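Local coordinates for protein KLLA0B12012p (Kluyveromyces lactis, PDB 6Y3P) that probably binds ATP through its C-terminal ATP-grasp domain of the tubulin-tyrosine ligase family, the part present here, and is a direct partner of the mRNA decapping enzyme Dcp2, at residues I81-Y93 with I101-D113. Residues are numbered along the deposited sequence; the frame is centred on the assembly and turned at random.
Sequences IRKHYLSHTIHSY and ILNRAFLESFNID
Lys83 NZ donates to Leu107 O at 2.9 Å, nearly in line with the C=O bond (161°). Bends at chi2 and chi4 curl the lysine chain past Ser109, and Leu344 O and Gln198 OE1 also accept from the ammonium. One turn on, Ser87 OG gives a longer bond to Ser109 O, 3.3 Å, tilted 16° from the carbonyl plane. His91 CE1 lies 3.1 Å from Glu108 OE2, with the ring steeply turned against the carboxylate; Glu108 OE1 forms a salt bridge with Lys139.

Phe106 fills the middle of the contact. Its CG, anti to the backbone N (chi1 176°), carries the ring in under the helix, where Ile90 CD1 sits over the ring centre, 3.5 Å from the centroid, in a CH-pi contact. Ser87 OG meets the ring edge, and Leu86 CD2 packs 3.7 Å from Phe106 CE1. Replacing Phe106 by an alanine would take the ring away and is likely to leave a gap beneath Ile90 CD1 and Leu86 CD2. Further out, Ile90 CG2 touches Leu102 CB at 4.0 Å.

Helix 83-95 thus lies across the lead-in to strand 109-113, an outer strand of an antiparallel sheet in this ATP-grasp domain. Strand 194-200 pairs with that strand, and helix 290-313 packs against Leu86, Ile90 and Leu102.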
ATOM      1  N   ILE A  81       3.158   3.154   6.247  1.00 56.10           N
ATOM      2  CA  ILE A  81       3.698   1.846   5.814  1.00 55.26           C
ATOM      3  C   ILE A  81       3.530   0.752   6.886  1.00 60.19           C
ATOM      4  O   ILE A  81       3.674  -0.428   6.567  1.00 59.54           O
ATOM      5  CB  ILE A  81       5.141   1.901   5.241  1.00 57.65           C
ATOM      6  CG1 ILE A  81       6.164   2.479   6.259  1.00 59.16           C
ATOM      7  CG2 ILE A  81       5.154   2.650   3.907  1.00 54.26           C
ATOM      8  CD1 ILE A  81       7.649   2.106   6.003  1.00 61.96           C
ATOM      9  N   ARG A  82       3.152   1.120   8.119  1.00 59.56           N
ATOM     10  CA  ARG A  82       2.895   0.122   9.158  1.00 60.93           C
ATOM     11  C   ARG A  82       1.392   0.000   9.336  1.00 64.54           C
ATOM     12  O   ARG A  82       0.750   0.964   9.745  1.00 62.68           O
ATOM     13  CB  ARG A  82       3.603   0.467  10.482  1.00 63.99           C
ATOM     14  CG  ARG A  82       5.129   0.356  10.421  1.00 76.20           C
ATOM     15  CD  ARG A  82       5.646  -1.042  10.740  1.00 90.97           C
ATOM     16  NE  ARG A  82       5.319  -1.470  12.105  1.00103.91           N
ATOM     17  CZ  ARG A  82       6.034  -1.169  13.188  1.00122.41           C
ATOM     18  NH1 ARG A  82       7.128  -0.422  13.086  1.00107.96           N
ATOM     19  NH2 ARG A  82       5.657  -1.609  14.381  1.00112.19           N
ATOM     20  N   LYS A  83       0.829  -1.181   9.006  1.00 62.59           N
ATOM     21  CA  LYS A  83      -0.615  -1.462   9.054  1.00 62.71           C
ATOM     22  C   LYS A  83      -1.243  -1.230  10.449  1.00 68.51           C
ATOM     23  O   LYS A  83      -2.413  -0.859  10.504  1.00 69.33           O
ATOM     24  CB  LYS A  83      -0.940  -2.870   8.478  1.00 64.67           C
ATOM     25  CG  LYS A  83      -2.437  -3.230   8.269  1.00 71.36           C
ATOM     26  CD  LYS A  83      -3.353  -2.090   7.753  1.00 75.03           C
ATOM     27  CE  LYS A  83      -4.835  -2.296   8.028  1.00 70.21           C
ATOM     28  NZ  LYS A  83      -5.472  -3.264   7.078  1.00 63.25           N
ATOM     29  N   HIS A  84      -0.481  -1.357  11.557  1.00 65.52           N
ATOM     30  CA  HIS A  84      -1.064  -1.064  12.869  1.00 65.88           C
ATOM     31  C   HIS A  84      -1.248   0.457  12.989  1.00 70.69           C
ATOM     32  O   HIS A  84      -2.343   0.939  13.305  1.00 72.90           O
ATOM     33  CB  HIS A  84      -0.216  -1.644  14.023  1.00 67.84           C
ATOM     34  CG  HIS A  84      -0.626  -1.173  15.393  1.00 72.71           C
ATOM     35  ND1 HIS A  84      -0.058  -0.044  15.972  1.00 75.42           N
ATOM     36  CD2 HIS A  84      -1.531  -1.693  16.259  1.00 75.08           C
ATOM     37  CE1 HIS A  84      -0.640   0.092  17.155  1.00 75.56           C
ATOM     38  NE2 HIS A  84      -1.524  -0.878  17.380  1.00 75.87           N
ATOM     39  N   TYR A  85      -0.204   1.199  12.632  1.00 64.72           N
ATOM     40  CA  TYR A  85      -0.167   2.650  12.704  1.00 63.89           C
ATOM     41  C   TYR A  85      -1.071   3.324  11.663  1.00 64.24           C
ATOM     42  O   TYR A  85      -1.687   4.341  11.987  1.00 64.13           O
ATOM     43  CB  TYR A  85       1.291   3.124  12.657  1.00 65.66           C
ATOM     44  CG  TYR A  85       1.999   2.732  13.934  1.00 70.68           C
ATOM     45  CD1 TYR A  85       1.946   3.550  15.060  1.00 74.03           C
ATOM     46  CD2 TYR A  85       2.593   1.475  14.071  1.00 72.18           C
ATOM     47  CE1 TYR A  85       2.521   3.161  16.271  1.00 76.17           C
ATOM     48  CE2 TYR A  85       3.160   1.068  15.281  1.00 74.50           C
ATOM     49  CZ  TYR A  85       3.143   1.925  16.374  1.00 84.19           C
ATOM     50  OH  TYR A  85       3.747   1.574  17.565  1.00 86.13           O
ATOM     51  N   LEU A  86      -1.227   2.708  10.465  1.00 57.45           N
ATOM     52  CA  LEU A  86      -2.102   3.153   9.377  1.00 55.82           C
ATOM     53  C   LEU A  86      -3.516   3.266   9.926  1.00 60.66           C
ATOM     54  O   LEU A  86      -4.140   4.317   9.770  1.00 59.83           O
ATOM     55  CB  LEU A  86      -2.071   2.159   8.179  1.00 54.29           C
ATOM     56  CG  LEU A  86      -2.895   2.525   6.939  1.00 56.51           C
ATOM     57  CD1 LEU A  86      -2.307   3.744   6.220  1.00 55.94           C
ATOM     58  CD2 LEU A  86      -2.970   1.356   5.967  1.00 57.56           C
ATOM     59  N   SER A  87      -3.983   2.189  10.616  1.00 58.84           N
ATOM     60  CA  SER A  87      -5.288   2.099  11.259  1.00 59.50           C
ATOM     61  C   SER A  87      -5.484   3.284  12.174  1.00 66.46           C
ATOM     62  O   SER A  87      -6.462   4.005  12.000  1.00 68.05           O
ATOM     63  CB  SER A  87      -5.438   0.783  12.019  1.00 62.93           C
ATOM     64  OG  SER A  87      -6.261  -0.138  11.316  1.00 69.22           O
ATOM     65  N   HIS A  88      -4.496   3.573  13.043  1.00 64.41           N
ATOM     66  CA  HIS A  88      -4.548   4.703  13.968  1.00 65.50           C
ATOM     67  C   HIS A  88      -4.617   6.027  13.255  1.00 65.87           C
ATOM     68  O   HIS A  88      -5.413   6.872  13.651  1.00 66.05           O
ATOM     69  CB  HIS A  88      -3.412   4.658  14.989  1.00 68.53           C
ATOM     70  CG  HIS A  88      -3.654   3.659  16.076  1.00 74.06           C
ATOM     71  ND1 HIS A  88      -4.395   3.986  17.209  1.00 77.55           N
ATOM     72  CD2 HIS A  88      -3.293   2.355  16.151  1.00 76.76           C
ATOM     73  CE1 HIS A  88      -4.435   2.882  17.941  1.00 77.94           C
ATOM     74  NE2 HIS A  88      -3.789   1.872  17.347  1.00 77.63           N
ATOM     75  N   THR A  89      -3.847   6.193  12.174  1.00 61.04           N
ATOM     76  CA  THR A  89      -3.873   7.421  11.365  1.00 60.12           C
ATOM     77  C   THR A  89      -5.286   7.652  10.802  1.00 59.72           C
ATOM     78  O   THR A  89      -5.810   8.757  10.928  1.00 59.71           O
ATOM     79  CB  THR A  89      -2.849   7.366  10.205  1.00 67.66           C
ATOM     80  OG1 THR A  89      -1.675   6.680  10.621  1.00 68.07           O
ATOM     81  CG2 THR A  89      -2.474   8.748   9.698  1.00 64.47           C
ATOM     82  N   ILE A  90      -5.899   6.606  10.220  1.00 53.01           N
ATOM     83  CA  ILE A  90      -7.232   6.694   9.622  1.00 52.36           C
ATOM     84  C   ILE A  90      -8.298   6.934  10.703  1.00 57.99           C
ATOM     85  O   ILE A  90      -9.067   7.890  10.561  1.00 55.96           O
ATOM     86  CB  ILE A  90      -7.552   5.507   8.661  1.00 53.59           C
ATOM     87  CG1 ILE A  90      -6.627   5.591   7.424  1.00 53.39           C
ATOM     88  CG2 ILE A  90      -9.042   5.489   8.244  1.00 51.48           C
ATOM     89  CD1 ILE A  90      -6.617   4.428   6.487  1.00 56.85           C
ATOM     90  N   HIS A  91      -8.297   6.129  11.797  1.00 58.30           N
ATOM     91  CA  HIS A  91      -9.252   6.276  12.903  1.00 60.58           C
ATOM     92  C   HIS A  91      -9.284   7.676  13.469  1.00 63.98           C
ATOM     93  O   HIS A  91     -10.378   8.219  13.660  1.00 64.80           O
ATOM     94  CB  HIS A  91      -8.982   5.286  14.045  1.00 63.79           C
ATOM     95  CG  HIS A  91      -9.026   3.845  13.656  1.00 68.67           C
ATOM     96  ND1 HIS A  91      -9.819   3.395  12.608  1.00 71.05           N
ATOM     97  CD2 HIS A  91      -8.371   2.789  14.200  1.00 72.60           C
ATOM     98  CE1 HIS A  91      -9.602   2.089  12.529  1.00 71.16           C
ATOM     99  NE2 HIS A  91      -8.745   1.673  13.472  1.00 72.18           N
ATOM    100  N   SER A  92      -8.098   8.274  13.727  1.00 59.31           N
ATOM    101  CA  SER A  92      -8.043   9.610  14.321  1.00 60.14           C
ATOM    102  C   SER A  92      -8.476  10.708  13.366  1.00 62.96           C
ATOM    103  O   SER A  92      -8.940  11.753  13.814  1.00 63.60           O
ATOM    104  CB  SER A  92      -6.672   9.903  14.924  1.00 65.71           C
ATOM    105  OG  SER A  92      -5.641   9.735  13.970  1.00 80.85           O
ATOM    106  N   TYR A  93      -8.352  10.473  12.056  1.00 56.67           N
ATOM    107  CA  TYR A  93      -8.759  11.439  11.044  1.00 55.21           C
ATOM    108  C   TYR A  93     -10.280  11.421  10.759  1.00 60.59           C
ATOM    109  O   TYR A  93     -10.854  12.485  10.553  1.00 61.09           O
ATOM    110  CB  TYR A  93      -7.969  11.167   9.770  1.00 53.81           C
ATOM    111  CG  TYR A  93      -8.380  11.974   8.561  1.00 52.35           C
ATOM    112  CD1 TYR A  93      -7.991  13.304   8.419  1.00 54.24           C
ATOM    113  CD2 TYR A  93      -9.086  11.387   7.520  1.00 51.61           C
ATOM    114  CE1 TYR A  93      -8.311  14.032   7.277  1.00 54.58           C
ATOM    115  CE2 TYR A  93      -9.411  12.105   6.372  1.00 52.83           C
ATOM    116  CZ  TYR A  93      -9.022  13.427   6.253  1.00 59.21           C
ATOM    117  OH  TYR A  93      -9.338  14.121   5.111  1.00 57.46           O
ATOM    118  N   ILE A 101     -14.161   9.269   2.385  1.00 53.83           N
ATOM    119  CA  ILE A 101     -14.228   7.947   1.724  1.00 51.51           C
ATOM    120  C   ILE A 101     -13.552   6.893   2.618  1.00 54.84           C
ATOM    121  O   ILE A 101     -13.986   5.744   2.637  1.00 54.91           O
ATOM    122  CB  ILE A 101     -13.631   7.995   0.272  1.00 52.80           C
ATOM    123  CG1 ILE A 101     -13.938   6.705  -0.518  1.00 51.76           C
ATOM    124  CG2 ILE A 101     -12.126   8.333   0.269  1.00 52.84           C
ATOM    125  CD1 ILE A 101     -13.804   6.766  -1.970  1.00 51.76           C
ATOM    126  N   LEU A 102     -12.559   7.319   3.425  1.00 51.17           N
ATOM    127  CA  LEU A 102     -11.806   6.464   4.348  1.00 51.59           C
ATOM    128  C   LEU A 102     -12.665   5.771   5.432  1.00 56.65           C
ATOM    129  O   LEU A 102     -12.216   4.781   6.005  1.00 55.54           O
ATOM    130  CB  LEU A 102     -10.634   7.247   4.975  1.00 51.58           C
ATOM    131  CG  LEU A 102      -9.482   7.610   4.003  1.00 54.55           C
ATOM    132  CD1 LEU A 102      -8.331   8.259   4.747  1.00 54.48           C
ATOM    133  CD2 LEU A 102      -8.979   6.379   3.235  1.00 54.29           C
ATOM    134  N   ASN A 103     -13.904   6.269   5.673  1.00 54.30           N
ATOM    135  CA  ASN A 103     -14.889   5.684   6.580  1.00 55.03           C
ATOM    136  C   ASN A 103     -15.455   4.401   5.982  1.00 59.24           C
ATOM    137  O   ASN A 103     -16.055   3.616   6.710  1.00 58.91           O
ATOM    138  CB  ASN A 103     -16.062   6.650   6.776  1.00 59.52           C
ATOM    139  CG  ASN A 103     -15.824   7.736   7.778  1.00 71.69           C
ATOM    140  OD1 ASN A 103     -15.856   7.502   8.989  1.00 64.26           O
ATOM    141  ND2 ASN A 103     -15.667   8.960   7.285  1.00 60.98           N
ATOM    142  N   ARG A 104     -15.333   4.233   4.639  1.00 56.29           N
ATOM    143  CA  ARG A 104     -15.809   3.069   3.885  1.00 56.10           C
ATOM    144  C   ARG A 104     -14.685   2.279   3.224  1.00 59.04           C
ATOM    145  O   ARG A 104     -14.710   1.064   3.269  1.00 59.81           O
ATOM    146  CB  ARG A 104     -16.831   3.487   2.801  1.00 57.85           C
ATOM    147  CG  ARG A 104     -18.231   2.900   3.000  1.00 79.07           C
ATOM    148  CD  ARG A 104     -18.282   1.368   2.942  1.00100.02           C
ATOM    149  NE  ARG A 104     -19.654   0.848   2.933  1.00112.12           N
ATOM    150  CZ  ARG A 104     -19.969  -0.445   2.954  1.00124.32           C
ATOM    151  NH1 ARG A 104     -19.014  -1.368   3.004  1.00110.67           N
ATOM    152  NH2 ARG A 104     -21.241  -0.825   2.930  1.00106.06           N
ATOM    153  N   ALA A 105     -13.738   2.976   2.566  1.00 54.00           N
ATOM    154  CA  ALA A 105     -12.626   2.464   1.764  1.00 52.86           C
ATOM    155  C   ALA A 105     -11.377   1.987   2.551  1.00 54.95           C
ATOM    156  O   ALA A 105     -10.267   2.079   2.043  1.00 53.43           O
ATOM    157  CB  ALA A 105     -12.227   3.524   0.738  1.00 53.53           C
ATOM    158  N   PHE A 106     -11.560   1.413   3.743  1.00 50.83           N
ATOM    159  CA  PHE A 106     -10.439   0.911   4.546  1.00 49.48           C
ATOM    160  C   PHE A 106     -10.820  -0.307   5.388  1.00 54.81           C
ATOM    161  O   PHE A 106     -11.867  -0.307   6.043  1.00 56.99           O
ATOM    162  CB  PHE A 106      -9.872   2.031   5.448  1.00 50.60           C
ATOM    163  CG  PHE A 106      -8.768   1.605   6.381  1.00 51.56           C
ATOM    164  CD1 PHE A 106      -7.576   1.083   5.885  1.00 54.59           C
ATOM    165  CD2 PHE A 106      -8.899   1.763   7.755  1.00 53.36           C
ATOM    166  CE1 PHE A 106      -6.537   0.729   6.751  1.00 54.94           C
ATOM    167  CE2 PHE A 106      -7.861   1.399   8.615  1.00 56.58           C
ATOM    168  CZ  PHE A 106      -6.689   0.891   8.107  1.00 54.00           C
ATOM    169  N   LEU A 107      -9.951  -1.324   5.387  1.00 50.78           N
ATOM    170  CA  LEU A 107     -10.154  -2.539   6.156  1.00 50.99           C
ATOM    171  C   LEU A 107      -9.403  -2.366   7.424  1.00 55.70           C
ATOM    172  O   LEU A 107      -8.179  -2.367   7.414  1.00 54.14           O
ATOM    173  CB  LEU A 107      -9.662  -3.797   5.397  1.00 50.65           C
ATOM    174  CG  LEU A 107     -10.422  -4.141   4.141  1.00 53.64           C
ATOM    175  CD1 LEU A 107      -9.726  -5.219   3.383  1.00 53.55           C
ATOM    176  CD2 LEU A 107     -11.873  -4.505   4.428  1.00 52.41           C
ATOM    177  N   GLU A 108     -10.137  -2.090   8.506  1.00 55.51           N
ATOM    178  CA  GLU A 108      -9.568  -1.879   9.825  1.00 56.60           C
ATOM    179  C   GLU A 108      -8.923  -3.163  10.317  1.00 61.45           C
ATOM    180  O   GLU A 108      -9.351  -4.255   9.941  1.00 61.16           O
ATOM    181  CB  GLU A 108     -10.661  -1.502  10.824  1.00 58.80           C
ATOM    182  CG  GLU A 108     -11.366  -0.200  10.533  1.00 72.09           C
ATOM    183  CD  GLU A 108     -12.557  -0.009  11.444  1.00 92.56           C
ATOM    184  OE1 GLU A 108     -13.542  -0.767  11.293  1.00 80.80           O
ATOM    185  OE2 GLU A 108     -12.486   0.865  12.337  1.00 88.34           O
ATOM    186  N   SER A 109      -7.900  -3.024  11.152  1.00 58.38           N
ATOM    187  CA  SER A 109      -7.222  -4.126  11.822  1.00 58.93           C
ATOM    188  C   SER A 109      -6.957  -3.688  13.251  1.00 62.82           C
ATOM    189  O   SER A 109      -6.869  -2.485  13.540  1.00 62.23           O
ATOM    190  CB  SER A 109      -5.925  -4.502  11.117  1.00 64.23           C
ATOM    191  OG  SER A 109      -5.055  -3.386  11.039  1.00 80.45           O
ATOM    192  N   PHE A 110      -6.917  -4.659  14.157  1.00 59.39           N
ATOM    193  CA  PHE A 110      -6.677  -4.425  15.573  1.00 59.28           C
ATOM    194  C   PHE A 110      -5.786  -5.521  16.076  1.00 62.23           C
ATOM    195  O   PHE A 110      -5.720  -6.581  15.468  1.00 58.87           O
ATOM    196  CB  PHE A 110      -7.989  -4.424  16.369  1.00 61.50           C
ATOM    197  CG  PHE A 110      -9.036  -3.463  15.866  1.00 62.51           C
ATOM    198  CD1 PHE A 110      -9.985  -3.869  14.935  1.00 63.88           C
ATOM    199  CD2 PHE A 110      -9.082  -2.153  16.332  1.00 65.06           C
ATOM    200  CE1 PHE A 110     -10.956  -2.975  14.468  1.00 64.70           C
ATOM    201  CE2 PHE A 110     -10.059  -1.264  15.868  1.00 67.27           C
ATOM    202  CZ  PHE A 110     -10.990  -1.682  14.942  1.00 64.22           C
ATOM    203  N   ASN A 111      -5.075  -5.249  17.173  1.00 61.84           N
ATOM    204  CA  ASN A 111      -4.191  -6.208  17.821  1.00 61.88           C
ATOM    205  C   ASN A 111      -4.789  -6.593  19.160  1.00 65.36           C
ATOM    206  O   ASN A 111      -5.180  -5.729  19.948  1.00 64.89           O
ATOM    207  CB  ASN A 111      -2.777  -5.649  17.948  1.00 61.94           C
ATOM    208  CG  ASN A 111      -1.911  -6.051  16.784  1.00 89.96           C
ATOM    209  OD1 ASN A 111      -1.929  -5.430  15.716  1.00 82.21           O
ATOM    210  ND2 ASN A 111      -1.190  -7.150  16.946  1.00 87.56           N
ATOM    211  N   ILE A 112      -4.959  -7.893  19.367  1.00 62.82           N
ATOM    212  CA  ILE A 112      -5.531  -8.415  20.601  1.00 64.38           C
ATOM    213  C   ILE A 112      -4.576  -9.429  21.245  1.00 71.00           C
ATOM    214  O   ILE A 112      -3.834 -10.119  20.545  1.00 70.73           O
ATOM    215  CB  ILE A 112      -6.986  -8.941  20.393  1.00 67.06           C
ATOM    216  CG1 ILE A 112      -7.718  -9.122  21.729  1.00 69.42           C
ATOM    217  CG2 ILE A 112      -7.075 -10.201  19.520  1.00 65.54           C
ATOM    218  CD1 ILE A 112      -8.972  -8.370  21.821  1.00 80.33           C
ATOM    219  N   ASP A 113      -4.557  -9.455  22.574  1.00 69.95           N
ATOM    220  CA  ASP A 113      -3.763 -10.389  23.366  1.00 70.97           C
ATOM    221  C   ASP A 113      -4.732 -11.141  24.251  1.00 74.19           C
ATOM    222  O   ASP A 113      -5.376 -10.543  25.119  1.00 75.04           O
ATOM    223  CB  ASP A 113      -2.691  -9.663  24.206  1.00 74.26           C
ATOM    224  CG  ASP A 113      -1.592  -8.945  23.427  1.00 87.66           C
ATOM    225  OD1 ASP A 113      -1.265  -9.390  22.295  1.00 86.58           O
ATOM    226  OD2 ASP A 113      -1.026  -7.965  23.968  1.00 95.32           O
TER